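Local structure of mediator of RNA polymerase II transcription subunit 6 (Schizosaccharomyces pombe, 4H61) at residues 5-10 with 110-115; 9-14 with 34-39; 40-45 with 71-76; 86-91 with 98-103. The protein acts as a subunit of the Mediator complex, a coactivator that conveys signals from gene-specific regulators to the basal RNA polymerase II machinery. All blocks are in the same frame, centred on the assembly; numbering follows the deposited sequence.

Contact 1 (5-10 with 110-115); sequences DLTSIQ and IYMAPN
Gln10 lays its extended side chain alongside Tyr111, the two running in the same direction with the amide and ring planes 24° apart. Its CG rests 3.8 Å from Tyr111 CB, and its NE2 comes obliquely within 3.8 Å of Tyr111 CD2. Next to this pair, on the backbone, Gln10 CA makes a CA-H...O contact with Ile110 O (3.4 Å). At the other end of the contact, Met112 SD packs on the backbone and CB of Leu6 and lies 3.7 Å from Thr7 CG2. An Asx turn shapes the chain there: Thr7 N donates to Asp5 OD1 (2.8 Å) from above the carboxylate plane. Tyr111 CG sits between its own backbone N and carbonyl carbon (chi1 51°), which lays the ring beside Gln10. Replacing Tyr111 by glycine would probably leave the aliphatic part of Gln10 without its packing surface and its amide freer to turn. Within these segments the contact is thus van der Waals packing with one CA-H...O contact, joining the N-terminal arm to edge strand 109-112 at the surface.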
loop_
_atom_site.group_PDB
_atom_site.type_symbol
_atom_site.label_atom_id
_atom_site.label_comp_id
_atom_site.label_asym_id
_atom_site.label_seq_id
_atom_site.Cartn_x
_atom_site.Cartn_y
_atom_site.Cartn_z
ATOM N N ASP A 5 1.896 -19.879 4.200
ATOM C CA ASP A 5 2.787 -19.112 3.341
ATOM C C ASP A 5 1.979 -18.315 2.329
ATOM O O ASP A 5 1.304 -18.882 1.473
ATOM C CB ASP A 5 3.781 -20.050 2.658
ATOM C CG ASP A 5 4.606 -19.363 1.582
ATOM O OD1 ASP A 5 4.716 -18.115 1.568
ATOM O OD2 ASP A 5 5.163 -20.090 0.736
ATOM N N LEU A 6 2.065 -16.991 2.427
ATOM C CA LEU A 6 1.267 -16.111 1.584
ATOM C C LEU A 6 1.841 -15.953 0.182
ATOM O O LEU A 6 1.222 -15.328 -0.681
ATOM C CB LEU A 6 1.099 -14.745 2.249
ATOM C CG LEU A 6 0.411 -14.796 3.619
ATOM C CD1 LEU A 6 0.401 -13.424 4.250
ATOM C CD2 LEU A 6 -1.011 -15.339 3.491
ATOM N N THR A 7 3.017 -16.520 -0.063
ATOM C CA THR A 7 3.582 -16.468 -1.412
ATOM C C THR A 7 2.988 -17.582 -2.241
ATOM O O THR A 7 3.358 -17.767 -3.391
ATOM C CB THR A 7 5.099 -16.677 -1.421
ATOM O OG1 THR A 7 5.394 -18.027 -1.028
ATOM C CG2 THR A 7 5.782 -15.697 -0.481
ATOM N N SER A 8 2.080 -18.342 -1.651
ATOM C CA SER A 8 1.563 -19.490 -2.344
ATOM C C SER A 8 0.042 -19.429 -2.509
ATOM O O SER A 8 -0.595 -20.428 -2.909
ATOM C CB SER A 8 1.977 -20.761 -1.615
ATOM O OG SER A 8 1.126 -20.996 -0.512
ATOM N N ILE A 9 -0.550 -18.273 -2.214
ATOM C CA ILE A 9 -1.996 -18.156 -2.382
ATOM C C ILE A 9 -2.425 -16.976 -3.245
ATOM O O ILE A 9 -1.667 -16.038 -3.463
ATOM C CB ILE A 9 -2.757 -18.078 -1.029
ATOM C CG1 ILE A 9 -2.345 -16.831 -0.244
ATOM C CG2 ILE A 9 -2.573 -19.348 -0.195
ATOM C CD1 ILE A 9 -3.306 -16.518 0.869
ATOM N N GLN A 10 -3.649 -17.057 -3.748
ATOM C CA GLN A 10 -4.317 -15.942 -4.394
ATOM C C GLN A 10 -5.658 -15.800 -3.703
ATOM O O GLN A 10 -6.278 -16.789 -3.313
ATOM C CB GLN A 10 -4.553 -16.224 -5.874
ATOM C CG GLN A 10 -3.307 -16.197 -6.739
ATOM C CD GLN A 10 -3.633 -16.435 -8.205
ATOM O OE1 GLN A 10 -4.759 -16.799 -8.546
ATOM N NE2 GLN A 10 -2.650 -16.222 -9.077
ATOM N N ILE A 110 -5.929 -10.930 -5.826
ATOM C CA ILE A 110 -4.800 -10.375 -5.115
ATOM C C ILE A 110 -3.767 -11.463 -4.820
ATOM O O ILE A 110 -4.115 -12.562 -4.386
ATOM C CB ILE A 110 -5.236 -9.701 -3.806
ATOM C CG1 ILE A 110 -6.441 -8.794 -4.055
ATOM C CG2 ILE A 110 -4.077 -8.918 -3.193
ATOM C CD1 ILE A 110 -6.837 -7.948 -2.855
ATOM N N TYR A 111 -2.501 -11.147 -5.073
ATOM C CA TYR A 111 -1.393 -12.036 -4.756
ATOM C C TYR A 111 -0.096 -11.227 -4.684
ATOM O O TYR A 111 -0.011 -10.138 -5.258
ATOM C CB TYR A 111 -1.285 -13.159 -5.795
ATOM C CG TYR A 111 -1.268 -12.688 -7.237
ATOM C CD1 TYR A 111 -0.076 -12.311 -7.855
ATOM C CD2 TYR A 111 -2.442 -12.628 -7.985
ATOM C CE1 TYR A 111 -0.054 -11.877 -9.182
ATOM C CE2 TYR A 111 -2.429 -12.197 -9.311
ATOM C CZ TYR A 111 -1.230 -11.823 -9.903
ATOM O OH TYR A 111 -1.211 -11.392 -11.216
ATOM N N MET A 112 0.897 -11.745 -3.960
ATOM C CA MET A 112 2.219 -11.111 -3.892
ATOM C C MET A 112 2.888 -11.178 -5.256
ATOM O O MET A 112 2.791 -12.181 -5.965
ATOM C CB MET A 112 3.117 -11.799 -2.857
ATOM C CG MET A 112 2.538 -11.849 -1.441
ATOM S SD MET A 112 3.548 -12.743 -0.223
ATOM C CE MET A 112 5.103 -11.872 -0.401
ATOM N N ALA A 113 3.555 -10.098 -5.627
ATOM C CA ALA A 113 4.292 -10.061 -6.877
ATOM C C ALA A 113 5.611 -10.739 -6.589
ATOM O O ALA A 113 5.962 -10.918 -5.422
ATOM C CB ALA A 113 4.520 -8.625 -7.294
ATOM N N PRO A 114 6.347 -11.130 -7.637
ATOM C CA PRO A 114 7.692 -11.666 -7.412
ATOM C C PRO A 114 8.569 -10.678 -6.637
ATOM O O PRO A 114 8.339 -9.464 -6.674
ATOM C CB PRO A 114 8.233 -11.854 -8.831
ATOM C CG PRO A 114 7.024 -12.085 -9.653
ATOM C CD PRO A 114 5.941 -11.234 -9.049
ATOM N N ASN A 115 9.565 -11.206 -5.937
ATOM C CA ASN A 115 10.395 -10.391 -5.069
ATOM C C ASN A 115 11.117 -9.282 -5.836
ATOM O O ASN A 115 11.394 -8.205 -5.291
ATOM C CB ASN A 115 11.383 -11.273 -4.304
ATOM C CG ASN A 115 12.343 -10.469 -3.461
ATOM O OD1 ASN A 115 11.993 -9.995 -2.380
ATOM N ND2 ASN A 115 13.565 -10.300 -3.957
#

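Contact 2 (9-14 with 34-39); sequences IQWRMP and QSPFYS
Gln34 opens the contact with its backbone: its O approaches Trp11 CZ2 to 3.4 Å, obliquely to the indole, while its CB lies near the same ring atom. Ser35 comes next, over one face of Trp11. Its CB stands 3.6 Å from the centroid of the six-membered ring and 15° off the normal, a CH-pi contact. The hydroxyl is used elsewhere: Ser35 OG, held between its own N and carbonyl carbon (chi1 83°), accepts from Phe37 N in an ST turn and is also hydrogen-bonded to Phe32 O. Pro36 continues over that face, with CD 3.7 Å from the centroid of the five-membered ring, and its CG meets Ile9 CD1 at 4.0 Å. Phe37 then brings its CZ within 3.9 Å of Ile9 CG1, the two side chains running past each other in opposite directions, and its CE2 near Trp11 CB. A type I turn from Ser35 to Tyr38, closed by Tyr38 N to Ser35 O (3.1 Å), presents these groups in succession. Beyond the segments, Phe37 also packs on Ile110 and Met112 of strand 109-112. Dispersion and CH-pi forces therefore dominate, fastening the N-terminal arm to the turn after helix 28-33.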
loop_
_atom_site.group_PDB
_atom_site.type_symbol
_atom_site.label_atom_id
_atom_site.label_comp_id
_atom_site.label_asym_id
_atom_site.label_seq_id
_atom_site.Cartn_x
_atom_site.Cartn_y
_atom_site.Cartn_z
ATOM N N ILE A 9 -0.550 -18.273 -2.214
ATOM C CA ILE A 9 -1.996 -18.156 -2.382
ATOM C C ILE A 9 -2.425 -16.976 -3.245
ATOM O O ILE A 9 -1.667 -16.038 -3.463
ATOM C CB ILE A 9 -2.757 -18.078 -1.029
ATOM C CG1 ILE A 9 -2.345 -16.831 -0.244
ATOM C CG2 ILE A 9 -2.573 -19.348 -0.195
ATOM C CD1 ILE A 9 -3.306 -16.518 0.869
ATOM N N GLN A 10 -3.649 -17.057 -3.748
ATOM C CA GLN A 10 -4.317 -15.942 -4.394
ATOM C C GLN A 10 -5.658 -15.800 -3.703
ATOM O O GLN A 10 -6.278 -16.789 -3.313
ATOM C CB GLN A 10 -4.553 -16.224 -5.874
ATOM C CG GLN A 10 -3.307 -16.197 -6.739
ATOM C CD GLN A 10 -3.633 -16.435 -8.205
ATOM O OE1 GLN A 10 -4.759 -16.799 -8.546
ATOM N NE2 GLN A 10 -2.650 -16.222 -9.077
ATOM N N TRP A 11 -6.111 -14.569 -3.557
ATOM C CA TRP A 11 -7.339 -14.305 -2.835
ATOM C C TRP A 11 -8.268 -13.547 -3.774
ATOM O O TRP A 11 -7.816 -12.745 -4.590
ATOM C CB TRP A 11 -7.020 -13.502 -1.564
ATOM C CG TRP A 11 -8.199 -13.038 -0.741
ATOM C CD1 TRP A 11 -8.804 -13.711 0.289
ATOM C CD2 TRP A 11 -8.891 -11.782 -0.858
ATOM N NE1 TRP A 11 -9.836 -12.956 0.810
ATOM C CE2 TRP A 11 -9.908 -11.769 0.127
ATOM C CE3 TRP A 11 -8.756 -10.675 -1.706
ATOM C CZ2 TRP A 11 -10.782 -10.688 0.286
ATOM C CZ3 TRP A 11 -9.626 -9.600 -1.544
ATOM C CH2 TRP A 11 -10.625 -9.617 -0.555
ATOM N N ARG A 12 -9.559 -13.836 -3.688
ATOM C CA ARG A 12 -10.543 -13.142 -4.501
ATOM C C ARG A 12 -11.903 -13.213 -3.828
ATOM O O ARG A 12 -12.370 -14.300 -3.487
ATOM C CB ARG A 12 -10.616 -13.762 -5.896
ATOM C CG ARG A 12 -11.607 -13.087 -6.818
ATOM C CD ARG A 12 -11.681 -13.796 -8.159
ATOM N NE ARG A 12 -12.778 -13.295 -8.988
ATOM C CZ ARG A 12 -12.637 -12.870 -10.240
ATOM N NH1 ARG A 12 -11.444 -12.886 -10.821
ATOM N NH2 ARG A 12 -13.692 -12.433 -10.914
ATOM N N MET A 13 -12.539 -12.062 -3.640
ATOM C CA MET A 13 -13.835 -12.017 -2.968
ATOM C C MET A 13 -14.913 -11.324 -3.817
ATOM O O MET A 13 -15.301 -10.188 -3.539
ATOM C CB MET A 13 -13.686 -11.349 -1.594
ATOM C CG MET A 13 -14.898 -11.497 -0.687
ATOM S SD MET A 13 -14.639 -10.821 0.967
ATOM C CE MET A 13 -13.804 -12.193 1.770
ATOM N N PRO A 14 -15.414 -12.022 -4.852
ATOM C CA PRO A 14 -16.348 -11.462 -5.847
ATOM C C PRO A 14 -17.597 -10.831 -5.230
ATOM O O PRO A 14 -18.145 -9.879 -5.791
ATOM C CB PRO A 14 -16.748 -12.685 -6.679
ATOM C CG PRO A 14 -15.644 -13.659 -6.497
ATOM C CD PRO A 14 -15.147 -13.452 -5.094
ATOM N N GLN A 34 -9.676 -6.608 3.266
ATOM C CA GLN A 34 -10.425 -7.794 3.650
ATOM C C GLN A 34 -9.618 -9.065 3.352
ATOM O O GLN A 34 -10.082 -10.184 3.587
ATOM C CB GLN A 34 -11.777 -7.818 2.932
ATOM C CG GLN A 34 -12.653 -6.594 3.215
ATOM C CD GLN A 34 -13.172 -6.534 4.655
ATOM O OE1 GLN A 34 -13.712 -7.509 5.185
ATOM N NE2 GLN A 34 -13.010 -5.381 5.289
ATOM N N SER A 35 -8.400 -8.880 2.852
ATOM C CA SER A 35 -7.577 -10.000 2.409
ATOM C C SER A 35 -6.532 -10.350 3.465
ATOM O O SER A 35 -6.196 -9.513 4.310
ATOM C CB SER A 35 -6.880 -9.647 1.095
ATOM O OG SER A 35 -5.693 -8.907 1.343
ATOM N N PRO A 36 -6.014 -11.588 3.428
ATOM C CA PRO A 36 -4.982 -12.023 4.381
ATOM C C PRO A 36 -3.611 -11.387 4.159
ATOM O O PRO A 36 -2.656 -11.728 4.863
ATOM C CB PRO A 36 -4.897 -13.535 4.155
ATOM C CG PRO A 36 -5.484 -13.773 2.798
ATOM C CD PRO A 36 -6.525 -12.702 2.610
ATOM N N PHE A 37 -3.503 -10.484 3.190
ATOM C CA PHE A 37 -2.246 -9.773 2.966
ATOM C C PHE A 37 -2.229 -8.502 3.805
ATOM O O PHE A 37 -1.172 -7.937 4.117
ATOM C CB PHE A 37 -2.063 -9.468 1.476
ATOM C CG PHE A 37 -2.054 -10.701 0.609
ATOM C CD1 PHE A 37 -1.004 -11.613 0.690
ATOM C CD2 PHE A 37 -3.096 -10.957 -0.279
ATOM C CE1 PHE A 37 -0.989 -12.750 -0.094
ATOM C CE2 PHE A 37 -3.089 -12.099 -1.083
ATOM C CZ PHE A 37 -2.039 -13.000 -0.987
ATOM N N TYR A 38 -3.421 -8.069 4.188
ATOM C CA TYR A 38 -3.570 -6.874 5.002
ATOM C C TYR A 38 -2.979 -7.106 6.392
ATOM O O TYR A 38 -2.917 -8.227 6.861
ATOM C CB TYR A 38 -5.048 -6.498 5.085
ATOM C CG TYR A 38 -5.320 -5.180 5.755
ATOM C CD1 TYR A 38 -4.794 -3.997 5.242
ATOM C CD2 TYR A 38 -6.106 -5.112 6.900
ATOM C CE1 TYR A 38 -5.044 -2.783 5.853
ATOM C CE2 TYR A 38 -6.360 -3.898 7.515
ATOM C CZ TYR A 38 -5.828 -2.738 6.986
ATOM O OH TYR A 38 -6.088 -1.530 7.592
ATOM N N SER A 39 -2.520 -6.044 7.031
ATOM C CA SER A 39 -1.981 -6.140 8.379
ATOM C C SER A 39 -2.590 -5.075 9.266
ATOM O O SER A 39 -2.465 -3.876 8.994
ATOM C CB SER A 39 -0.478 -5.938 8.373
ATOM O OG SER A 39 -0.070 -5.521 9.656
#

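Contact 3 (40-45 with 71-76); sequences HKSNNE and IQFVII
Asn43 and Asn44 both carry CG anti to the carbonyl carbon (chi1 -62° and -67°), which sends their amides from the first turn of helix 43-53 to strand 70-79. Asn44 grips both backbone polar atoms of Phe73, its N and its O. Its OD1 accepts from Phe73 N at 2.6 Å, the donor tilted from the carbonyl plane, and its ND2 donates to Phe73 O at 3.0 Å, in the carbonyl plane on a lone pair. One asparagine thus imitates the two bonds of a neighbouring strand, which fixes the rotation of its amide.

Asn43 binds by side chain and backbone. Its N donates to Ile71 O (2.8 Å), nearly in line with the C=O bond. Its OD1 takes a lone-pair bond from Gln72 NE2 (3.0 Å), although the two amide planes stand 81° apart; the same NE2 also donates to Leu65 O. Ser42 is the N-cap: its OG accepts from Glu45 N (3.2 Å) and is also hydrogen-bonded to Ser39 O, while its CB meets the edge of the Phe73 ring at CE2 (3.8 Å). Phe73 in turn packs against Phe32. Directional bonds therefore join the helix start to an outermost strand: the amide of Asn44 and the backbone N of Asn43 satisfy main-chain groups there, while the amide of Asn43 holds the Gln72 side chain and, through ND2, Thr69 O.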
loop_
_atom_site.group_PDB
_atom_site.type_symbol
_atom_site.label_atom_id
_atom_site.label_comp_id
_atom_site.label_asym_id
_atom_site.label_seq_id
_atom_site.Cartn_x
_atom_site.Cartn_y
_atom_site.Cartn_z
ATOM N N HIS A 40 -3.239 -5.507 10.337
ATOM C CA HIS A 40 -3.936 -4.568 11.202
ATOM C C HIS A 40 -2.985 -3.720 12.055
ATOM O O HIS A 40 -3.430 -2.844 12.785
ATOM C CB HIS A 40 -4.961 -5.308 12.053
ATOM C CG HIS A 40 -6.109 -5.861 11.263
ATOM N ND1 HIS A 40 -6.035 -7.057 10.577
ATOM C CD2 HIS A 40 -7.357 -5.375 11.042
ATOM C CE1 HIS A 40 -7.192 -7.288 9.976
ATOM N NE2 HIS A 40 -8.010 -6.284 10.241
ATOM N N LYS A 41 -1.682 -3.983 11.953
ATOM C CA LYS A 41 -0.673 -3.151 12.609
ATOM C C LYS A 41 -0.455 -1.848 11.839
ATOM O O LYS A 41 0.209 -0.939 12.320
ATOM C CB LYS A 41 0.671 -3.891 12.711
ATOM C CG LYS A 41 0.643 -5.200 13.493
ATOM C CD LYS A 41 1.994 -5.920 13.391
ATOM C CE LYS A 41 2.101 -7.091 14.373
ATOM N NZ LYS A 41 1.133 -8.193 14.104
ATOM N N SER A 42 -0.997 -1.765 10.632
ATOM C CA SER A 42 -0.614 -0.694 9.716
ATOM C C SER A 42 -1.180 0.662 10.099
ATOM O O SER A 42 -2.269 0.754 10.671
ATOM C CB SER A 42 -1.070 -1.024 8.302
ATOM O OG SER A 42 -2.486 -1.049 8.243
ATOM N N ASN A 43 -0.441 1.714 9.754
ATOM C CA ASN A 43 -0.946 3.070 9.881
ATOM C C ASN A 43 -2.291 3.207 9.163
ATOM O O ASN A 43 -3.162 3.969 9.597
ATOM C CB ASN A 43 0.055 4.083 9.320
ATOM C CG ASN A 43 1.392 4.073 10.060
ATOM O OD1 ASN A 43 2.397 4.564 9.544
ATOM N ND2 ASN A 43 1.408 3.519 11.267
ATOM N N ASN A 44 -2.446 2.459 8.069
ATOM C CA ASN A 44 -3.704 2.399 7.327
ATOM C C ASN A 44 -4.894 2.101 8.240
ATOM O O ASN A 44 -5.910 2.810 8.230
ATOM C CB ASN A 44 -3.620 1.334 6.226
ATOM C CG ASN A 44 -2.617 1.694 5.128
ATOM O OD1 ASN A 44 -1.401 1.563 5.310
ATOM N ND2 ASN A 44 -3.126 2.133 3.978
ATOM N N GLU A 45 -4.751 1.052 9.040
ATOM C CA GLU A 45 -5.819 0.614 9.921
ATOM C C GLU A 45 -6.097 1.645 11.012
ATOM O O GLU A 45 -7.254 1.896 11.377
ATOM C CB GLU A 45 -5.464 -0.746 10.542
ATOM C CG GLU A 45 -6.480 -1.273 11.532
ATOM C CD GLU A 45 -7.794 -1.679 10.889
ATOM O OE1 GLU A 45 -7.909 -1.611 9.641
ATOM O OE2 GLU A 45 -8.716 -2.072 11.644
ATOM N N ILE A 71 4.246 0.364 9.508
ATOM C CA ILE A 71 3.752 -0.343 8.322
ATOM C C ILE A 71 2.683 0.466 7.571
ATOM O O ILE A 71 1.755 1.011 8.179
ATOM C CB ILE A 71 3.172 -1.730 8.688
ATOM C CG1 ILE A 71 4.235 -2.596 9.368
ATOM C CG2 ILE A 71 2.626 -2.438 7.459
ATOM C CD1 ILE A 71 5.520 -2.653 8.623
ATOM N N GLN A 72 2.821 0.552 6.252
ATOM C CA GLN A 72 1.871 1.301 5.435
ATOM C C GLN A 72 1.595 0.566 4.138
ATOM O O GLN A 72 2.463 -0.139 3.616
ATOM C CB GLN A 72 2.393 2.710 5.109
ATOM C CG GLN A 72 2.747 3.558 6.322
ATOM C CD GLN A 72 3.074 5.017 5.971
ATOM O OE1 GLN A 72 3.554 5.326 4.869
ATOM N NE2 GLN A 72 2.811 5.919 6.919
ATOM N N PHE A 73 0.383 0.739 3.623
ATOM C CA PHE A 73 0.026 0.224 2.309
ATOM C C PHE A 73 -0.342 1.383 1.396
ATOM O O PHE A 73 -1.177 2.219 1.744
ATOM C CB PHE A 73 -1.144 -0.751 2.414
ATOM C CG PHE A 73 -0.818 -1.993 3.191
ATOM C CD1 PHE A 73 -0.189 -3.067 2.573
ATOM C CD2 PHE A 73 -1.121 -2.081 4.543
ATOM C CE1 PHE A 73 0.123 -4.210 3.286
ATOM C CE2 PHE A 73 -0.811 -3.227 5.270
ATOM C CZ PHE A 73 -0.190 -4.293 4.640
ATOM N N VAL A 74 0.291 1.445 0.233
ATOM C CA VAL A 74 -0.002 2.508 -0.710
ATOM C C VAL A 74 -0.167 1.947 -2.109
ATOM O O VAL A 74 0.361 0.877 -2.436
ATOM C CB VAL A 74 1.098 3.601 -0.719
ATOM C CG1 VAL A 74 1.312 4.156 0.680
ATOM C CG2 VAL A 74 2.403 3.047 -1.280
ATOM N N ILE A 75 -0.917 2.672 -2.930
ATOM C CA ILE A 75 -1.069 2.334 -4.333
ATOM C C ILE A 75 0.058 2.995 -5.106
ATOM O O ILE A 75 0.282 4.203 -4.981
ATOM C CB ILE A 75 -2.419 2.829 -4.854
ATOM C CG1 ILE A 75 -3.550 2.206 -4.028
ATOM C CG2 ILE A 75 -2.563 2.522 -6.340
ATOM C CD1 ILE A 75 -4.891 2.852 -4.237
ATOM N N ILE A 76 0.786 2.206 -5.889
ATOM C CA ILE A 76 1.929 2.740 -6.629
ATOM C C ILE A 76 1.789 2.555 -8.136
ATOM O O ILE A 76 2.677 2.937 -8.892
ATOM C CB ILE A 76 3.252 2.106 -6.174
ATOM C CG1 ILE A 76 3.298 0.626 -6.589
ATOM C CG2 ILE A 76 3.428 2.283 -4.676
ATOM C CD1 ILE A 76 4.516 -0.111 -6.089
#

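Contact 4 (86-91 with 98-103); sequences IQKQNR and KPLTVY
Tyr103 turns its ring edge to the opposite strand, with Ile86 O and Lys88 CB near the ring plane; over one face lies Thr101 OG1, offset toward the rim. Lys88 crosses the phenol end, its CD 3.4 Å from Tyr103 OH. The Gln87 amide lies beside Pro99, NE2 4.1 Å from Pro99 CB, and donates to Gln89 OE1 (2.8 Å) in the carbonyl plane of Gln89. With CG anti to its N (chi1 163°), Gln87 reaches along the sheet face that Pro99 and Val102 share with helix 115-135. A leucine at Gln87 would probably leave Gln89 OE1 without this donor, though Gln89 NE2 would keep its bond to Gln72 OE1. Paired bonds join Ile86 to Tyr103 and Asn90 to Lys98. Between them Lys88 O accepts from Leu100 N (2.8 Å) and, weakly, from Thr101 N, while Lys88 N donates to Thr101 O. With two residues, Leu100 and Thr101, set against the single Lys88, the antiparallel hairpin of strands 83-91 and 97-106 carries a classic beta bulge.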
loop_
_atom_site.group_PDB
_atom_site.type_symbol
_atom_site.label_atom_id
_atom_site.label_comp_id
_atom_site.label_asym_id
_atom_site.label_seq_id
_atom_site.Cartn_x
_atom_site.Cartn_y
_atom_site.Cartn_z
ATOM N N ILE A 86 -0.019 -2.567 -5.261
ATOM C CA ILE A 86 0.038 -2.066 -3.894
ATOM C C ILE A 86 1.366 -2.422 -3.263
ATOM O O ILE A 86 1.885 -3.513 -3.486
ATOM C CB ILE A 86 -1.100 -2.671 -3.055
ATOM C CG1 ILE A 86 -2.452 -2.235 -3.622
ATOM C CG2 ILE A 86 -0.977 -2.273 -1.597
ATOM C CD1 ILE A 86 -3.620 -2.898 -2.964
ATOM N N GLN A 87 1.921 -1.499 -2.483
ATOM C CA GLN A 87 3.195 -1.728 -1.819
ATOM C C GLN A 87 3.078 -1.628 -0.307
ATOM O O GLN A 87 2.549 -0.645 0.223
ATOM C CB GLN A 87 4.219 -0.715 -2.313
ATOM C CG GLN A 87 5.433 -0.577 -1.427
ATOM C CD GLN A 87 6.480 0.329 -2.040
ATOM O OE1 GLN A 87 6.880 0.132 -3.188
ATOM N NE2 GLN A 87 6.924 1.336 -1.283
ATOM N N LYS A 88 3.560 -2.660 0.381
ATOM C CA LYS A 88 3.713 -2.626 1.831
ATOM C C LYS A 88 5.066 -1.999 2.108
ATOM O O LYS A 88 6.067 -2.395 1.511
ATOM C CB LYS A 88 3.633 -4.043 2.417
ATOM C CG LYS A 88 4.035 -4.195 3.893
ATOM C CD LYS A 88 3.155 -5.260 4.554
ATOM C CE LYS A 88 3.897 -6.225 5.473
ATOM N NZ LYS A 88 4.398 -7.436 4.761
ATOM N N GLN A 89 5.094 -1.011 2.995
ATOM C CA GLN A 89 6.333 -0.311 3.296
ATOM C C GLN A 89 6.419 0.073 4.774
ATOM O O GLN A 89 5.406 0.283 5.436
ATOM C CB GLN A 89 6.447 0.943 2.430
ATOM C CG GLN A 89 5.602 2.120 2.920
ATOM C CD GLN A 89 5.404 3.192 1.860
ATOM O OE1 GLN A 89 5.677 2.975 0.678
ATOM N NE2 GLN A 89 4.927 4.359 2.283
ATOM N N ASN A 90 7.632 0.143 5.299
ATOM C CA ASN A 90 7.809 0.649 6.634
ATOM C C ASN A 90 8.294 2.079 6.545
ATOM O O ASN A 90 9.415 2.331 6.112
ATOM C CB ASN A 90 8.819 -0.189 7.405
ATOM C CG ASN A 90 9.030 0.321 8.822
ATOM O OD1 ASN A 90 8.157 0.985 9.394
ATOM N ND2 ASN A 90 10.195 0.029 9.389
ATOM N N ARG A 91 7.454 3.024 6.946
ATOM C CA ARG A 91 7.826 4.425 6.843
ATOM C C ARG A 91 8.645 4.865 8.048
ATOM O O ARG A 91 8.165 4.836 9.180
ATOM C CB ARG A 91 6.581 5.293 6.676
ATOM C CG ARG A 91 6.870 6.770 6.692
ATOM C CD ARG A 91 5.822 7.542 5.921
ATOM N NE ARG A 91 6.477 8.577 5.141
ATOM C CZ ARG A 91 6.486 8.624 3.817
ATOM N NH1 ARG A 91 5.838 7.707 3.113
ATOM N NH2 ARG A 91 7.129 9.609 3.201
ATOM N N LYS A 98 10.858 2.164 3.676
ATOM C CA LYS A 98 11.505 0.919 3.280
ATOM C C LYS A 98 10.482 -0.039 2.694
ATOM O O LYS A 98 9.576 -0.497 3.387
ATOM C CB LYS A 98 12.252 0.271 4.444
ATOM C CG LYS A 98 12.976 -0.999 4.039
ATOM C CD LYS A 98 13.675 -1.660 5.218
ATOM C CE LYS A 98 14.345 -2.970 4.806
ATOM N NZ LYS A 98 13.365 -3.929 4.217
ATOM N N PRO A 99 10.611 -0.326 1.399
ATOM C CA PRO A 99 9.680 -1.231 0.718
ATOM C C PRO A 99 9.851 -2.642 1.250
ATOM O O PRO A 99 10.980 -3.131 1.311
ATOM C CB PRO A 99 10.125 -1.159 -0.746
ATOM C CG PRO A 99 10.914 0.122 -0.848
ATOM C CD PRO A 99 11.595 0.262 0.479
ATOM N N LEU A 100 8.747 -3.275 1.638
ATOM C CA LEU A 100 8.788 -4.600 2.247
ATOM C C LEU A 100 8.341 -5.671 1.267
ATOM O O LEU A 100 9.070 -6.633 1.021
ATOM C CB LEU A 100 7.928 -4.636 3.511
ATOM C CG LEU A 100 8.496 -3.751 4.618
ATOM C CD1 LEU A 100 7.644 -3.803 5.904
ATOM C CD2 LEU A 100 9.943 -4.155 4.868
ATOM N N THR A 101 7.131 -5.516 0.732
ATOM C CA THR A 101 6.627 -6.413 -0.303
ATOM C C THR A 101 5.654 -5.689 -1.248
ATOM O O THR A 101 5.119 -4.628 -0.909
ATOM C CB THR A 101 5.995 -7.716 0.293
ATOM O OG1 THR A 101 4.707 -7.961 -0.295
ATOM C CG2 THR A 101 5.846 -7.630 1.796
ATOM N N VAL A 102 5.446 -6.234 -2.446
ATOM C CA VAL A 102 4.441 -5.655 -3.337
ATOM C C VAL A 102 3.432 -6.689 -3.840
ATOM O O VAL A 102 3.759 -7.864 -4.008
ATOM C CB VAL A 102 5.049 -4.794 -4.497
ATOM C CG1 VAL A 102 6.567 -4.724 -4.404
ATOM C CG2 VAL A 102 4.604 -5.288 -5.857
ATOM N N TYR A 103 2.196 -6.248 -4.045
ATOM C CA TYR A 103 1.104 -7.155 -4.366
ATOM C C TYR A 103 0.425 -6.700 -5.643
ATOM O O TYR A 103 0.391 -5.507 -5.945
ATOM C CB TYR A 103 0.063 -7.173 -3.235
ATOM C CG TYR A 103 0.651 -7.232 -1.839
ATOM C CD1 TYR A 103 1.235 -6.107 -1.263
ATOM C CD2 TYR A 103 0.608 -8.411 -1.088
ATOM C CE1 TYR A 103 1.773 -6.152 0.000
ATOM C CE2 TYR A 103 1.145 -8.462 0.186
ATOM C CZ TYR A 103 1.724 -7.323 0.723
ATOM O OH TYR A 103 2.267 -7.339 1.984
#

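From the N terminus, the arm 5-14 enters both contact 1 and contact 2, which share Ile9 and Gln10. Contact 2 closes a short loop around helices 14-19 and 28-33. Contact 1 closes the longest one, about 100 residues, and contacts 3 and 4 fall within it in series. Contact 3 brings the start of helix 43-53 back to strand 70-79; contact 4 closes the hairpin of strands 83-91 and 97-106. Strands 70-79, 83-91, 97-106 and 109-112 follow one another across one antiparallel sheet, so contacts 3 and 1 reach its two outermost strands and contact 4 its middle. The centres of contacts 3 and 4 lie about 8 Å apart, those of contacts 1 and 3 about 17 Å.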